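Local coordinates for protein adenosine 5'-monophosphoramidase HNT1 (Candida albicans, PDB 6IQ1) that probably hydrolyses adenosine 5'-monophosphoramidates to AMP, working as a homodimeric member of the histidine triad family of nucleotide-binding proteins, at residues A26-F31 and L61-P66. Numbering follows the deposited sequence.
Sequences AKTYSF and LSDILP
Asp63 holds its carboxylate carbon opposite its backbone N (chi1 -178°), while Thr28 turns OG1 to the side of its own N (chi1 -61°); together the two rotations bring the hydroxyl up to one carboxylate oxygen between strand 28-32 and helix 58-74. The hydroxyl donates through Thr28 OG1 to Asp63 OD2 at 2.4 Å, a spacing so short that the exact length is doubtful, though the two groups are evidently paired. OG1 meets OD2 at about 135° to the Asp63 CG-OD2 bond, well off its extension. The two side chains lie at a slant to each other.

Around this bond the contact is thin. Lys27 offers its CB to Asp63 OD2 at 3.8 Å, but its chain then leads away, and NZ forms a salt bridge with Asp59. Next to Asp63 on the helix, Ile64 CG1 reaches Thr28 OG1 at 4.2 Å, giving the polar pair an aliphatic flank. The Ile64 side chain also lies about 4 Å from that of Phe107, which probably helps bind AMP, as in related proteins. Ile64 also packs on Leu65 of the second subunit, which places the helix between the sheet, at strand 28-32, and the second subunit of this HIT fold.

Chemically, a neutral hydroxyl donates to one oxygen of a carboxylate, which would tend to favour its ionised form, while the buried Thr28 hydroxyl finds an acceptor and strand and helix gain a directional tie.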
loop_
_atom_site.group_PDB
_atom_site.type_symbol
_atom_site.label_atom_id
_atom_site.label_comp_id
_atom_site.label_asym_id
_atom_site.label_seq_id
_atom_site.Cartn_x
_atom_site.Cartn_y
_atom_site.Cartn_z
ATOM N N ALA D 26 18.181 -2.617 8.310
ATOM C CA ALA D 26 19.178 -1.778 7.656
ATOM C C ALA D 26 18.521 -0.693 6.809
ATOM O O ALA D 26 19.018 0.437 6.735
ATOM C CB ALA D 26 20.106 -2.636 6.790
ATOM N N LYS D 27 17.395 -1.010 6.171
ATOM C CA LYS D 27 16.757 -0.086 5.248
ATOM C C LYS D 27 15.412 0.474 5.711
ATOM O O LYS D 27 14.974 1.490 5.163
ATOM C CB LYS D 27 16.584 -0.760 3.874
ATOM C CG LYS D 27 17.871 -0.753 3.050
ATOM C CD LYS D 27 17.796 -1.740 1.880
ATOM C CE LYS D 27 19.184 -2.052 1.308
ATOM N NZ LYS D 27 19.951 -0.816 0.963
ATOM N N THR D 28 14.758 -0.125 6.705
ATOM C CA THR D 28 13.392 0.249 7.031
ATOM C C THR D 28 13.243 0.554 8.517
ATOM O O THR D 28 13.929 -0.038 9.355
ATOM C CB THR D 28 12.429 -0.880 6.608
ATOM O OG1 THR D 28 12.529 -1.079 5.194
ATOM C CG2 THR D 28 10.995 -0.538 6.949
ATOM N N TYR D 29 12.324 1.475 8.841
ATOM C CA TYR D 29 12.035 1.863 10.222
ATOM C C TYR D 29 10.529 1.906 10.468
ATOM O O TYR D 29 9.782 2.543 9.708
ATOM C CB TYR D 29 12.659 3.229 10.546
ATOM C CG TYR D 29 12.586 3.595 12.009
ATOM C CD1 TYR D 29 11.431 4.157 12.552
ATOM C CD2 TYR D 29 13.662 3.381 12.849
ATOM C CE1 TYR D 29 11.350 4.482 13.881
ATOM C CE2 TYR D 29 13.597 3.721 14.194
ATOM C CZ TYR D 29 12.439 4.265 14.703
ATOM O OH TYR D 29 12.361 4.589 16.038
ATOM N N SER D 30 10.077 1.268 11.544
ATOM C CA SER D 30 8.647 1.242 11.821
ATOM C C SER D 30 8.354 1.533 13.292
ATOM O O SER D 30 9.156 1.240 14.181
ATOM C CB SER D 30 8.026 -0.102 11.384
ATOM O OG SER D 30 8.604 -1.184 12.073
ATOM N N PHE D 31 7.175 2.102 13.534
ATOM C CA PHE D 31 6.799 2.646 14.829
ATOM C C PHE D 31 5.297 2.904 14.843
ATOM O O PHE D 31 4.656 3.009 13.792
ATOM C CB PHE D 31 7.576 3.937 15.151
ATOM C CG PHE D 31 7.415 5.030 14.121
ATOM C CD1 PHE D 31 8.080 4.971 12.899
ATOM C CD2 PHE D 31 6.623 6.129 14.381
ATOM C CE1 PHE D 31 7.937 5.984 11.949
ATOM C CE2 PHE D 31 6.477 7.157 13.440
ATOM C CZ PHE D 31 7.126 7.084 12.222
ATOM N N LEU D 61 12.436 0.026 -1.561
ATOM C CA LEU D 61 11.082 -0.451 -1.805
ATOM C C LEU D 61 10.983 -1.949 -1.580
ATOM O O LEU D 61 9.971 -2.436 -1.072
ATOM C CB LEU D 61 10.646 -0.103 -3.223
ATOM C CG LEU D 61 10.428 1.377 -3.525
ATOM C CD1 LEU D 61 9.899 1.557 -4.931
ATOM C CD2 LEU D 61 9.513 2.024 -2.510
ATOM N N SER D 62 12.034 -2.697 -1.938
ATOM C CA SER D 62 11.976 -4.152 -1.845
ATOM C C SER D 62 11.867 -4.625 -0.405
ATOM O O SER D 62 11.331 -5.709 -0.147
ATOM C CB SER D 62 13.208 -4.773 -2.497
ATOM O OG SER D 62 13.092 -4.727 -3.906
ATOM N N ASP D 63 12.360 -3.833 0.543
ATOM C CA ASP D 63 12.410 -4.249 1.931
ATOM C C ASP D 63 11.136 -3.912 2.711
ATOM O O ASP D 63 10.898 -4.500 3.775
ATOM C CB ASP D 63 13.640 -3.616 2.591
ATOM C CG ASP D 63 13.802 -4.019 4.023
ATOM O OD1 ASP D 63 13.942 -5.225 4.299
ATOM O OD2 ASP D 63 13.780 -3.125 4.888
ATOM N N ILE D 64 10.290 -3.029 2.181
ATOM C CA ILE D 64 9.155 -2.520 2.943
ATOM C C ILE D 64 8.106 -3.611 3.183
ATOM O O ILE D 64 7.750 -3.909 4.329
ATOM C CB ILE D 64 8.562 -1.299 2.233
ATOM C CG1 ILE D 64 9.410 -0.086 2.564
ATOM C CG2 ILE D 64 7.082 -1.066 2.625
ATOM C CD1 ILE D 64 9.221 1.008 1.585
ATOM N N LEU D 65 7.572 -4.204 2.121
ATOM C CA LEU D 65 6.500 -5.180 2.316
ATOM C C LEU D 65 6.913 -6.413 3.135
ATOM O O LEU D 65 6.067 -6.911 3.901
ATOM C CB LEU D 65 5.922 -5.585 0.949
ATOM C CG LEU D 65 5.244 -4.412 0.234
ATOM C CD1 LEU D 65 4.700 -4.839 -1.116
ATOM C CD2 LEU D 65 4.153 -3.777 1.120
ATOM N N PRO D 66 8.138 -6.949 3.042
ATOM C CA PRO D 66 8.512 -7.992 4.008
ATOM C C PRO D 66 8.492 -7.504 5.451
ATOM O O PRO D 66 8.120 -8.269 6.353
ATOM C CB PRO D 66 9.912 -8.401 3.547
ATOM C CG PRO D 66 9.862 -8.189 2.088
ATOM C CD PRO D 66 9.096 -6.903 1.922
#